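Local coordinates for protein heme oxygenase 1 (Synechocystis sp., PDB 1WE1) that binds heme and probably catalyses its oxidative opening to biliverdin IXalpha with release of iron and carbon monoxide, a key step towards the chromophores of the photosynthetic antennae, at residues S7-G12 against D190-A195; Y50-E55 against A104-V109; S79-L84 against N91-V96; V121-T126 against F196-K201. All blocks are in the same frame, centred on the assembly; numbering follows the deposited sequence.

Interaction 1 (S7-G12 against D190-A195). With HEM (protoporphyrin IX containing Fe), chain H.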
# COMPACT_ATOMS: atom_id res chain seq x y z
N SER A 7 5.75 -15.72 -9.81
CA SER A 7 7.04 -15.32 -10.36
C SER A 7 6.88 -14.33 -11.49
O SER A 7 7.78 -13.52 -11.76
CB SER A 7 7.81 -16.56 -10.84
OG SER A 7 8.13 -17.39 -9.74
N GLN A 8 5.74 -14.39 -12.17
CA GLN A 8 5.47 -13.48 -13.26
C GLN A 8 5.24 -12.07 -12.71
O GLN A 8 5.70 -11.09 -13.29
CB GLN A 8 4.27 -13.97 -14.07
CG GLN A 8 4.57 -15.28 -14.81
CD GLN A 8 3.46 -15.70 -15.75
OE1 GLN A 8 3.07 -14.94 -16.64
NE2 GLN A 8 2.96 -16.92 -15.57
N LEU A 9 4.54 -11.96 -11.59
CA LEU A 9 4.30 -10.65 -10.99
C LEU A 9 5.63 -10.13 -10.45
O LEU A 9 5.99 -8.98 -10.70
CB LEU A 9 3.28 -10.74 -9.85
CG LEU A 9 1.83 -10.69 -10.35
CD1 LEU A 9 0.89 -11.07 -9.24
CD2 LEU A 9 1.52 -9.31 -10.88
N ARG A 10 6.37 -10.98 -9.74
CA ARG A 10 7.64 -10.56 -9.19
C ARG A 10 8.62 -10.07 -10.25
O ARG A 10 9.20 -9.00 -10.12
CB ARG A 10 8.28 -11.69 -8.37
CG ARG A 10 9.62 -11.28 -7.73
CD ARG A 10 10.20 -12.35 -6.83
NE ARG A 10 11.57 -12.04 -6.42
CZ ARG A 10 11.89 -11.12 -5.51
NH1 ARG A 10 10.95 -10.41 -4.90
NH2 ARG A 10 13.17 -10.90 -5.21
N GLU A 11 8.82 -10.85 -11.30
CA GLU A 11 9.75 -10.41 -12.33
C GLU A 11 9.14 -9.26 -13.10
O GLU A 11 9.84 -8.32 -13.48
CB GLU A 11 10.09 -11.57 -13.27
CG GLU A 11 10.87 -12.70 -12.61
CD GLU A 11 12.23 -12.24 -12.07
OE1 GLU A 11 13.02 -11.66 -12.85
OE2 GLU A 11 12.50 -12.46 -10.87
N GLY A 12 7.83 -9.33 -13.32
CA GLY A 12 7.13 -8.30 -14.08
C GLY A 12 7.03 -6.90 -13.50
O GLY A 12 6.80 -5.95 -14.25
N ASP A 190 0.03 -6.61 -15.98
CA ASP A 190 -0.07 -5.23 -16.45
C ASP A 190 -0.80 -4.35 -15.45
O ASP A 190 -0.41 -3.21 -15.23
CB ASP A 190 -0.75 -5.19 -17.82
CG ASP A 190 0.18 -5.63 -18.94
OD1 ASP A 190 -0.31 -5.83 -20.07
OD2 ASP A 190 1.40 -5.77 -18.67
N GLU A 191 -1.84 -4.88 -14.82
CA GLU A 191 -2.60 -4.12 -13.84
C GLU A 191 -1.73 -3.78 -12.62
O GLU A 191 -1.85 -2.71 -12.03
CB GLU A 191 -3.84 -4.92 -13.40
CG GLU A 191 -4.78 -4.16 -12.46
CD GLU A 191 -5.45 -2.96 -13.11
OE1 GLU A 191 -6.19 -2.24 -12.42
OE2 GLU A 191 -5.24 -2.74 -14.31
N ALA A 192 -0.84 -4.70 -12.26
CA ALA A 192 0.05 -4.49 -11.13
C ALA A 192 0.95 -3.27 -11.40
O ALA A 192 1.14 -2.42 -10.53
CB ALA A 192 0.89 -5.73 -10.89
N ASN A 193 1.52 -3.20 -12.60
CA ASN A 193 2.37 -2.07 -12.96
C ASN A 193 1.53 -0.79 -12.97
O ASN A 193 2.06 0.32 -12.79
CB ASN A 193 3.01 -2.30 -14.33
CG ASN A 193 4.20 -3.25 -14.27
OD1 ASN A 193 5.24 -2.92 -13.70
ND2 ASN A 193 4.04 -4.44 -14.85
N ASP A 194 0.23 -0.93 -13.16
CA ASP A 194 -0.67 0.22 -13.15
C ASP A 194 -0.78 0.71 -11.70
O ASP A 194 -0.63 1.91 -11.43
CB ASP A 194 -2.06 -0.16 -13.67
CG ASP A 194 -2.19 0.00 -15.18
OD1 ASP A 194 -1.40 -0.61 -15.92
OD2 ASP A 194 -3.10 0.74 -15.62
N ALA A 195 -1.05 -0.21 -10.78
CA ALA A 195 -1.19 0.12 -9.37
C ALA A 195 0.08 0.80 -8.86
O ALA A 195 0.00 1.78 -8.14
CB ALA A 195 -1.48 -1.13 -8.56
CHA HEM H . 9.00 -6.25 -2.24
CHB HEM H . 5.29 -3.35 -3.34
CHC HEM H . 8.18 0.43 -2.37
CHD HEM H . 11.07 -2.51 0.08
C1A HEM H . 7.76 -5.82 -2.77
C2A HEM H . 6.75 -6.66 -3.41
C3A HEM H . 5.73 -5.83 -3.76
C4A HEM H . 6.09 -4.49 -3.27
CMA HEM H . 4.46 -6.16 -4.48
CAA HEM H . 6.82 -8.17 -3.57
CBA HEM H . 7.75 -8.67 -4.70
CGA HEM H . 7.78 -10.08 -4.86
O1A HEM H . 7.07 -10.56 -5.83
O2A HEM H . 8.43 -10.84 -4.11
C1B HEM H . 5.77 -2.03 -3.21
C2B HEM H . 5.03 -0.83 -3.61
C3B HEM H . 5.82 0.23 -3.28
C4B HEM H . 7.06 -0.33 -2.76
CMB HEM H . 3.65 -0.85 -4.23
CAB HEM H . 5.50 1.71 -3.36
CBB HEM H . 5.28 2.24 -4.80
C1C HEM H . 9.19 -0.02 -1.55
C2C HEM H . 10.13 0.82 -0.83
C3C HEM H . 11.06 -0.02 -0.35
C4C HEM H . 10.54 -1.36 -0.49
CMC HEM H . 10.03 2.33 -0.69
CAC HEM H . 12.44 0.34 0.23
CBC HEM H . 12.36 0.57 1.76
C1D HEM H . 10.76 -3.84 -0.32
C2D HEM H . 11.49 -5.02 0.12
C3D HEM H . 10.88 -6.07 -0.49
C4D HEM H . 9.81 -5.52 -1.35
CMD HEM H . 12.66 -4.96 1.05
CAD HEM H . 11.17 -7.55 -0.39
CBD HEM H . 12.11 -8.07 -1.56
CGD HEM H . 12.16 -9.48 -1.65
O1D HEM H . 11.08 -10.18 -1.52
O2D HEM H . 13.26 -10.08 -1.85
NA HEM H . 7.35 -4.51 -2.71
NB HEM H . 7.00 -1.71 -2.69
NC HEM H . 9.43 -1.38 -1.29
ND HEM H . 9.72 -4.18 -1.18
FE HEM H . 8.39 -2.96 -1.98
O HOH W 1 7.41 -3.13 -0.47
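Leu9 and Ala192 make the apolar part of this contact. The CD2 branch of Leu9 ends 3.6 Å from the methyl CB of Ala192, while its other branch, CD1, packs on Tyr125 of helix 120-146, so one leucine bridges two helices.

A single hydrogen bond supplies the polar part. Asn193 ND2 donates to the backbone oxygen of Gly12 over 3.2 Å with an N-H...O angle of 156°. Gly12 O lies almost exactly in the amide plane of Asn193, but the nitrogen approaches it from above the carbonyl plane. The opposite end of the amide is also held, since Asn193 OD1 is hydrogen-bonded to Ser16 OG. In the all-helical heme oxygenase fold this joins the end of helix 5-12, just ahead of the helix carrying the axial ligand His17, to the long helix 182-205.

The third kind of interaction is with heme. Arg10, with CG anti to its backbone nitrogen (chi1 -178°) and the chain extended to NE, reaches both propionates. NH1 donates to O2A of heme at 2.7 Å, at the edge of the guanidinium, whereas NH2 makes a weak bond of 3.5 Å to heme O2D on the second propionate.

Interaction 2 (Y50-E55 against A104-V109); sequences YSAMEE and AYVDRV
Val109 fits against the backbone of the facing helix where Ala52 passes into Met53, and this is the tight part of the contact. Its CG1 methyl, anti to the backbone nitrogen (chi1 175°), lies 3.9 Å from Met53 CA and reaches the carbonyl carbon of Ala52 at 4.1 Å. The CB atoms of Ala52 and Met53 also touch it, each 4.2 Å from Val109 CG1. The small side chain of Ala52 probably lets the valine come down onto the main chain, and the two segments run nearly parallel, their axes 9.1 Å apart and only 8° off alignment. The interaction is wholly apolar.

One turn earlier on the second helix the packing thins out. Val106 CG1 touches Ala52 CB at 4.2 Å and is less deeply buried than Val109. Beyond it the solvent side begins: Asp107 points away from the partner helix, and Glu55 and Ala104 are exposed.

This is plain helix-helix packing within the all-helical heme oxygenase fold, joining helix 36-59 to helix 100-115. Val106 also rests on Phe48 and Val49, extending the seam along helix 36-59. Helix 120-146 covers the inner side, where Met53 packs on Tyr128, and Tyr105 on His123 and Arg127. From helix 100-115 the contacts continue to helix 182-205: Tyr105 and Arg108 both touch Met198, and Arg108 NH2 forms salt bridges with Glu191 and Asp194.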
# COMPACT_ATOMS: atom_id res chain seq x y z
N TYR A 50 -7.40 1.02 0.86
CA TYR A 50 -7.58 -0.27 1.52
C TYR A 50 -9.04 -0.50 1.86
O TYR A 50 -9.51 -1.62 1.78
CB TYR A 50 -6.73 -0.38 2.77
CG TYR A 50 -5.30 -0.72 2.48
CD1 TYR A 50 -4.87 -2.05 2.37
CD2 TYR A 50 -4.35 0.29 2.30
CE1 TYR A 50 -3.53 -2.36 2.09
CE2 TYR A 50 -3.01 -0.01 2.02
CZ TYR A 50 -2.61 -1.33 1.93
OH TYR A 50 -1.29 -1.60 1.69
N SER A 51 -9.75 0.55 2.24
CA SER A 51 -11.16 0.38 2.56
C SER A 51 -11.86 -0.18 1.34
O SER A 51 -12.54 -1.21 1.43
CB SER A 51 -11.80 1.71 2.96
OG SER A 51 -11.31 2.16 4.20
N ALA A 52 -11.68 0.48 0.20
CA ALA A 52 -12.28 0.07 -1.07
C ALA A 52 -11.96 -1.38 -1.41
O ALA A 52 -12.85 -2.19 -1.65
CB ALA A 52 -11.80 0.97 -2.20
N MET A 53 -10.67 -1.69 -1.41
CA MET A 53 -10.17 -3.02 -1.71
C MET A 53 -10.69 -4.10 -0.76
O MET A 53 -11.13 -5.15 -1.20
CB MET A 53 -8.65 -2.97 -1.70
CG MET A 53 -7.92 -4.25 -1.99
SD MET A 53 -6.20 -3.83 -2.38
CE MET A 53 -5.75 -2.76 -0.98
N GLU A 54 -10.65 -3.85 0.54
CA GLU A 54 -11.11 -4.84 1.51
C GLU A 54 -12.62 -5.07 1.50
O GLU A 54 -13.09 -6.17 1.81
CB GLU A 54 -10.63 -4.45 2.91
CG GLU A 54 -9.26 -5.02 3.22
CD GLU A 54 -8.36 -4.08 3.98
OE1 GLU A 54 -8.78 -3.57 5.04
OE2 GLU A 54 -7.22 -3.86 3.52
N GLU A 55 -13.38 -4.05 1.13
CA GLU A 55 -14.83 -4.19 1.04
C GLU A 55 -15.18 -5.08 -0.17
O GLU A 55 -15.93 -6.04 -0.05
CB GLU A 55 -15.46 -2.81 0.89
CG GLU A 55 -16.98 -2.79 0.87
CD GLU A 55 -17.52 -1.37 0.83
OE1 GLU A 55 -18.03 -0.94 -0.23
OE2 GLU A 55 -17.43 -0.68 1.87
N ALA A 104 -8.33 8.64 -7.65
CA ALA A 104 -8.15 7.90 -8.89
C ALA A 104 -7.83 6.44 -8.53
O ALA A 104 -8.33 5.50 -9.15
CB ALA A 104 -7.02 8.51 -9.73
N TYR A 105 -7.00 6.27 -7.50
CA TYR A 105 -6.63 4.94 -7.05
C TYR A 105 -7.91 4.19 -6.66
O TYR A 105 -8.20 3.12 -7.20
CB TYR A 105 -5.69 5.04 -5.85
CG TYR A 105 -4.84 3.81 -5.60
CD1 TYR A 105 -5.29 2.53 -5.95
CD2 TYR A 105 -3.59 3.92 -5.00
CE1 TYR A 105 -4.51 1.39 -5.69
CE2 TYR A 105 -2.80 2.80 -4.74
CZ TYR A 105 -3.27 1.54 -5.08
OH TYR A 105 -2.49 0.43 -4.79
N VAL A 106 -8.66 4.75 -5.72
CA VAL A 106 -9.91 4.14 -5.25
C VAL A 106 -10.85 3.86 -6.41
O VAL A 106 -11.51 2.82 -6.44
CB VAL A 106 -10.66 5.08 -4.25
CG1 VAL A 106 -12.12 4.66 -4.10
CG2 VAL A 106 -9.97 5.07 -2.92
N ASP A 107 -10.90 4.80 -7.34
CA ASP A 107 -11.75 4.69 -8.52
C ASP A 107 -11.41 3.45 -9.34
O ASP A 107 -12.30 2.71 -9.77
CB ASP A 107 -11.63 5.95 -9.39
CG ASP A 107 -12.42 7.13 -8.84
OD1 ASP A 107 -12.25 8.25 -9.36
OD2 ASP A 107 -13.21 6.95 -7.89
N ARG A 108 -10.12 3.21 -9.56
CA ARG A 108 -9.70 2.05 -10.32
C ARG A 108 -10.09 0.74 -9.64
O ARG A 108 -10.56 -0.19 -10.29
CB ARG A 108 -8.18 2.07 -10.55
CG ARG A 108 -7.65 0.75 -11.12
CD ARG A 108 -8.28 0.43 -12.47
NE ARG A 108 -7.90 1.43 -13.45
CZ ARG A 108 -6.79 1.39 -14.17
NH1 ARG A 108 -6.53 2.37 -15.03
NH2 ARG A 108 -5.95 0.37 -14.07
N VAL A 109 -9.89 0.67 -8.33
CA VAL A 109 -10.23 -0.54 -7.57
C VAL A 109 -11.70 -0.89 -7.78
O VAL A 109 -12.05 -2.03 -8.09
CB VAL A 109 -9.97 -0.35 -6.05
CG1 VAL A 109 -10.45 -1.56 -5.27
CG2 VAL A 109 -8.49 -0.12 -5.80

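Interaction 3 (S79-L84 against N91-V96)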
# COMPACT_ATOMS: atom_id res chain seq x y z
N SER A 79 -6.07 -1.00 11.21
CA SER A 79 -4.77 -0.56 11.69
C SER A 79 -4.47 0.85 11.19
O SER A 79 -3.85 1.65 11.88
CB SER A 79 -3.66 -1.53 11.23
OG SER A 79 -3.31 -1.33 9.87
N LEU A 80 -4.94 1.14 9.98
CA LEU A 80 -4.74 2.44 9.36
C LEU A 80 -5.63 3.49 10.05
O LEU A 80 -5.29 4.68 10.10
CB LEU A 80 -5.08 2.34 7.87
CG LEU A 80 -4.10 2.85 6.80
CD1 LEU A 80 -2.65 2.73 7.22
CD2 LEU A 80 -4.35 2.06 5.53
N GLU A 81 -6.76 3.05 10.59
CA GLU A 81 -7.63 3.97 11.31
C GLU A 81 -6.92 4.32 12.60
O GLU A 81 -7.01 5.45 13.10
CB GLU A 81 -8.98 3.33 11.62
CG GLU A 81 -9.87 3.14 10.41
CD GLU A 81 -11.27 2.69 10.78
OE1 GLU A 81 -12.13 2.66 9.87
OE2 GLU A 81 -11.51 2.38 11.97
N GLN A 82 -6.20 3.35 13.15
CA GLN A 82 -5.46 3.56 14.38
C GLN A 82 -4.38 4.61 14.14
O GLN A 82 -4.13 5.46 14.99
CB GLN A 82 -4.86 2.24 14.87
CG GLN A 82 -5.86 1.41 15.69
CD GLN A 82 -5.36 -0.00 16.00
OE1 GLN A 82 -4.17 -0.22 16.27
NE2 GLN A 82 -6.28 -0.97 15.99
N ASP A 83 -3.75 4.56 12.98
CA ASP A 83 -2.72 5.53 12.65
C ASP A 83 -3.29 6.94 12.44
O ASP A 83 -2.65 7.91 12.81
CB ASP A 83 -1.94 5.07 11.42
CG ASP A 83 -0.98 3.92 11.73
OD1 ASP A 83 -0.30 3.44 10.79
OD2 ASP A 83 -0.89 3.51 12.90
N LEU A 84 -4.47 7.05 11.85
CA LEU A 84 -5.09 8.36 11.63
C LEU A 84 -5.40 9.00 12.98
O LEU A 84 -5.24 10.21 13.18
CB LEU A 84 -6.38 8.21 10.80
CG LEU A 84 -6.18 7.82 9.32
CD1 LEU A 84 -7.46 7.24 8.70
CD2 LEU A 84 -5.70 9.04 8.55
N ASN A 91 -10.68 13.67 16.51
CA ASN A 91 -11.60 14.14 15.49
C ASN A 91 -11.13 13.74 14.08
O ASN A 91 -11.52 14.38 13.10
CB ASN A 91 -11.75 15.67 15.54
CG ASN A 91 -12.21 16.19 16.89
OD1 ASN A 91 -13.01 15.55 17.58
ND2 ASN A 91 -11.73 17.36 17.26
N TRP A 92 -10.31 12.69 13.97
CA TRP A 92 -9.80 12.28 12.66
C TRP A 92 -10.83 12.02 11.57
O TRP A 92 -10.56 12.32 10.41
CB TRP A 92 -8.85 11.07 12.75
CG TRP A 92 -9.49 9.74 13.08
CD1 TRP A 92 -9.69 9.21 14.33
CD2 TRP A 92 -9.99 8.77 12.15
NE1 TRP A 92 -10.29 7.97 14.23
CE2 TRP A 92 -10.48 7.67 12.90
CE3 TRP A 92 -10.08 8.72 10.75
CZ2 TRP A 92 -11.06 6.53 12.31
CZ3 TRP A 92 -10.65 7.58 10.15
CH2 TRP A 92 -11.13 6.50 10.93
N ARG A 93 -12.00 11.49 11.91
CA ARG A 93 -13.03 11.23 10.89
C ARG A 93 -13.32 12.53 10.17
O ARG A 93 -13.64 12.54 8.98
CB ARG A 93 -14.34 10.73 11.52
CG ARG A 93 -14.58 9.21 11.58
CD ARG A 93 -13.58 8.49 12.46
NE ARG A 93 -14.07 7.23 13.05
CZ ARG A 93 -14.50 6.17 12.37
NH1 ARG A 93 -14.53 6.16 11.05
NH2 ARG A 93 -14.86 5.08 13.02
N GLN A 94 -13.20 13.65 10.89
CA GLN A 94 -13.50 14.96 10.33
C GLN A 94 -12.32 15.68 9.67
O GLN A 94 -12.53 16.59 8.89
CB GLN A 94 -14.08 15.87 11.42
CG GLN A 94 -14.98 15.16 12.45
CD GLN A 94 -15.56 16.13 13.49
OE1 GLN A 94 -15.97 15.72 14.57
NE2 GLN A 94 -15.60 17.42 13.15
N GLU A 95 -11.10 15.27 9.99
CA GLU A 95 -9.92 15.92 9.41
C GLU A 95 -9.30 15.20 8.22
O GLU A 95 -8.64 15.82 7.38
CB GLU A 95 -8.84 16.11 10.48
CG GLU A 95 -8.75 17.51 11.06
CD GLU A 95 -10.00 17.92 11.81
OE1 GLU A 95 -10.34 17.26 12.81
OE2 GLU A 95 -10.65 18.91 11.39
N VAL A 96 -9.48 13.88 8.17
CA VAL A 96 -8.90 13.09 7.10
C VAL A 96 -9.54 13.40 5.75
O VAL A 96 -10.76 13.58 5.66
CB VAL A 96 -9.00 11.57 7.39
CG1 VAL A 96 -10.44 11.07 7.19
CG2 VAL A 96 -8.02 10.81 6.50
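Trp92 turns its indole against Leu84 and Glu81 by placing CG between the backbone nitrogen and the carbonyl carbon (chi1 71°), and chi2 of -90° sets one ring face towards Leu84. The chain doubles back after helix 77-88, and a short, irregular helical turn around 92-95 folds onto the helix it has just left, a short helical hairpin of the all-helical fold, away from the heme site.

The indole is covered on both faces. On one, Leu84 CB stands 3.6 Å above the ring plane towards its rim, and the carbonyl oxygen of Glu81 lies over the same face. Arg93 CD lies over the opposite face near its rim, and the guanidinium turns one face to Trp92 CZ2. Leu84 CD1 comes obliquely to the benzo ring, 3.5 Å from Trp92 CZ3.

Glu81 runs its extended aliphatic chain past the far corner of the indole, CG lying 3.6 Å from Trp92 CH2, with carboxylate and ring planes 50° apart. Its OE1 is hydrogen-bonded to Tyr47 OH. Arg93 NH1 is 4.4 Å from Glu81 OE1, too far for a salt bridge.

At the end of the hairpin, Val96 CG2 meets Leu84 CD2 at 3.6 Å.

Interaction 4 (V121-T126 against F196-K201). With HEM (protoporphyrin IX containing Fe), chain H.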
# COMPACT_ATOMS: atom_id res chain seq x y z
N VAL A 121 -6.45 -9.25 -8.03
CA VAL A 121 -5.31 -9.97 -7.49
C VAL A 121 -4.05 -9.14 -7.71
O VAL A 121 -3.07 -9.30 -7.01
CB VAL A 121 -5.13 -11.36 -8.15
CG1 VAL A 121 -5.08 -11.23 -9.65
CG2 VAL A 121 -3.85 -12.01 -7.64
N ALA A 122 -4.09 -8.25 -8.70
CA ALA A 122 -2.94 -7.40 -8.98
C ALA A 122 -2.83 -6.35 -7.88
O ALA A 122 -1.73 -5.99 -7.46
CB ALA A 122 -3.12 -6.72 -10.32
N HIS A 123 -3.99 -5.88 -7.43
CA HIS A 123 -4.08 -4.88 -6.38
C HIS A 123 -3.73 -5.47 -5.02
O HIS A 123 -3.02 -4.85 -4.23
CB HIS A 123 -5.47 -4.26 -6.38
CG HIS A 123 -5.64 -3.22 -7.44
ND1 HIS A 123 -4.93 -2.04 -7.43
CD2 HIS A 123 -6.36 -3.22 -8.58
CE1 HIS A 123 -5.21 -1.35 -8.52
NE2 HIS A 123 -6.07 -2.05 -9.24
N SER A 124 -4.23 -6.68 -4.76
CA SER A 124 -3.94 -7.38 -3.51
C SER A 124 -2.43 -7.62 -3.50
O SER A 124 -1.76 -7.43 -2.48
CB SER A 124 -4.68 -8.72 -3.46
OG SER A 124 -4.17 -9.57 -2.44
N TYR A 125 -1.89 -8.03 -4.64
CA TYR A 125 -0.47 -8.30 -4.73
C TYR A 125 0.31 -7.04 -4.45
O TYR A 125 1.11 -7.00 -3.51
CB TYR A 125 -0.11 -8.86 -6.12
CG TYR A 125 1.39 -8.88 -6.39
CD1 TYR A 125 2.24 -9.77 -5.72
CD2 TYR A 125 1.97 -7.96 -7.27
CE1 TYR A 125 3.63 -9.73 -5.91
CE2 TYR A 125 3.35 -7.90 -7.46
CZ TYR A 125 4.17 -8.79 -6.78
OH TYR A 125 5.52 -8.70 -6.95
N THR A 126 0.09 -6.00 -5.25
CA THR A 126 0.81 -4.74 -5.09
C THR A 126 0.85 -4.15 -3.68
O THR A 126 1.88 -3.67 -3.25
CB THR A 126 0.29 -3.68 -6.07
OG1 THR A 126 0.47 -4.16 -7.41
CG2 THR A 126 1.07 -2.39 -5.92
N PHE A 196 1.24 0.27 -9.23
CA PHE A 196 2.48 0.88 -8.79
C PHE A 196 2.48 2.36 -9.17
O PHE A 196 2.80 3.22 -8.36
CB PHE A 196 3.69 0.22 -9.44
CG PHE A 196 4.32 -0.86 -8.61
CD1 PHE A 196 3.75 -2.13 -8.56
CD2 PHE A 196 5.48 -0.62 -7.90
CE1 PHE A 196 4.35 -3.14 -7.81
CE2 PHE A 196 6.08 -1.62 -7.15
CZ PHE A 196 5.51 -2.88 -7.10
N ALA A 197 2.12 2.64 -10.42
CA ALA A 197 2.10 4.01 -10.90
C ALA A 197 1.15 4.85 -10.05
O ALA A 197 1.43 6.02 -9.78
CB ALA A 197 1.69 4.05 -12.36
N MET A 198 0.04 4.27 -9.64
CA MET A 198 -0.92 4.99 -8.83
C MET A 198 -0.40 5.32 -7.42
O MET A 198 -0.78 6.33 -6.82
CB MET A 198 -2.22 4.21 -8.74
CG MET A 198 -2.91 4.14 -10.08
SD MET A 198 -4.53 3.39 -10.03
CE MET A 198 -4.11 1.64 -10.29
N ASN A 199 0.48 4.47 -6.91
CA ASN A 199 1.07 4.71 -5.60
C ASN A 199 2.07 5.83 -5.79
O ASN A 199 2.14 6.77 -5.01
CB ASN A 199 1.78 3.45 -5.11
CG ASN A 199 0.83 2.46 -4.51
OD1 ASN A 199 0.44 2.59 -3.36
ND2 ASN A 199 0.42 1.47 -5.28
N MET A 200 2.84 5.72 -6.87
CA MET A 200 3.85 6.70 -7.18
C MET A 200 3.26 8.09 -7.37
O MET A 200 3.88 9.09 -7.02
CB MET A 200 4.63 6.27 -8.41
CG MET A 200 5.46 5.02 -8.20
SD MET A 200 6.78 4.84 -9.41
CE MET A 200 5.99 3.74 -10.62
N LYS A 201 2.04 8.17 -7.91
CA LYS A 201 1.44 9.47 -8.11
C LYS A 201 1.04 10.11 -6.77
O LYS A 201 1.10 11.33 -6.62
CB LYS A 201 0.23 9.37 -9.06
CG LYS A 201 -0.16 10.73 -9.61
CD LYS A 201 -1.09 10.66 -10.81
CE LYS A 201 -1.41 12.07 -11.31
NZ LYS A 201 -2.03 12.07 -12.67
CHA HEM H . 9.00 -6.25 -2.24
CHB HEM H . 5.29 -3.35 -3.34
CHC HEM H . 8.18 0.43 -2.37
CHD HEM H . 11.07 -2.51 0.08
C1A HEM H . 7.76 -5.82 -2.77
C2A HEM H . 6.75 -6.66 -3.41
C3A HEM H . 5.73 -5.83 -3.76
C4A HEM H . 6.09 -4.49 -3.27
CMA HEM H . 4.46 -6.16 -4.48
CAA HEM H . 6.82 -8.17 -3.57
CBA HEM H . 7.75 -8.67 -4.70
CGA HEM H . 7.78 -10.08 -4.86
O1A HEM H . 7.07 -10.56 -5.83
O2A HEM H . 8.43 -10.84 -4.11
C1B HEM H . 5.77 -2.03 -3.21
C2B HEM H . 5.03 -0.83 -3.61
C3B HEM H . 5.82 0.23 -3.28
C4B HEM H . 7.06 -0.33 -2.76
CMB HEM H . 3.65 -0.85 -4.23
CAB HEM H . 5.50 1.71 -3.36
CBB HEM H . 5.28 2.24 -4.80
C1C HEM H . 9.19 -0.02 -1.55
C2C HEM H . 10.13 0.82 -0.83
C3C HEM H . 11.06 -0.02 -0.35
C4C HEM H . 10.54 -1.36 -0.49
CMC HEM H . 10.03 2.33 -0.69
CAC HEM H . 12.44 0.34 0.23
CBC HEM H . 12.36 0.57 1.76
C1D HEM H . 10.76 -3.84 -0.32
C2D HEM H . 11.49 -5.02 0.12
C3D HEM H . 10.88 -6.07 -0.49
C4D HEM H . 9.81 -5.52 -1.35
CMD HEM H . 12.66 -4.96 1.05
CAD HEM H . 11.17 -7.55 -0.39
CBD HEM H . 12.11 -8.07 -1.56
CGD HEM H . 12.16 -9.48 -1.65
O1D HEM H . 11.08 -10.18 -1.52
O2D HEM H . 13.26 -10.08 -1.85
NA HEM H . 7.35 -4.51 -2.71
NB HEM H . 7.00 -1.71 -2.69
NC HEM H . 9.43 -1.38 -1.29
ND HEM H . 9.72 -4.18 -1.18
FE HEM H . 8.39 -2.96 -1.98
O HOH W 1 7.41 -3.13 -0.47
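Phe196 lays one ring face over the heme methyl CMB, which is 3.8 Å from the ring plane, and takes Thr126 CG2 obliquely at its CD1, also 3.8 Å away. Here two long helices of the heme oxygenase fold, 120-146 and 182-205, cross at -51° and jointly line one edge of the heme pocket. Their axes are 11.5 Å apart, a separation bridged by the side chains of Thr126, Phe196, His123 and Met198. Phe196 lies close to the axial ligand His17.

Thr126 is fixed in rotation by its hydroxyl. OG1 donates to Ala122 O over 2.9 Å, and the Thr126 amide reaches the same oxygen from the opposite face of its plane. With OG1 so engaged, CG2 faces Phe196 and the methyl CMB of heme.

Tyr125 holds a propionate: its OH donates to heme O1A at 2.7 Å, with the oxygen at the ring edge, in plane, while the heme methyl CMA sits over one face of the phenol. On the second helix, Asn199 packs CB against the heme vinyl carbon CBB and directs ND2 to Ala195 O and Tyr105 OH.

Away from the heme, the bent Met198 chain brings CE to the edge of the His123 imidazole, in its plane and 3.6 Å from CE1.

Overall arrangement
From the N terminus, residues 7-12 open the longest loop, closed only when 190-195 returns in interaction 1. Within it, 50-55 pairs with 104-109 in interaction 2, and that smaller loop in turn contains interaction 3, the short hairpin between 79-84 and 91-96. Interaction 4 starts at 121-126, after interaction 2 has closed, and ends at 196-201, beyond the close of interaction 1, so interactions 1 and 4 cross. Both reach heme and share helix 182-205, to which they tie helices 5-12 and 120-146. Interaction 2, joining helices 36-59 and 100-115, touches both. Interaction 3, about 31 Å from interaction 1 between centres, touches interaction 2 where Leu80 packs on Tyr50.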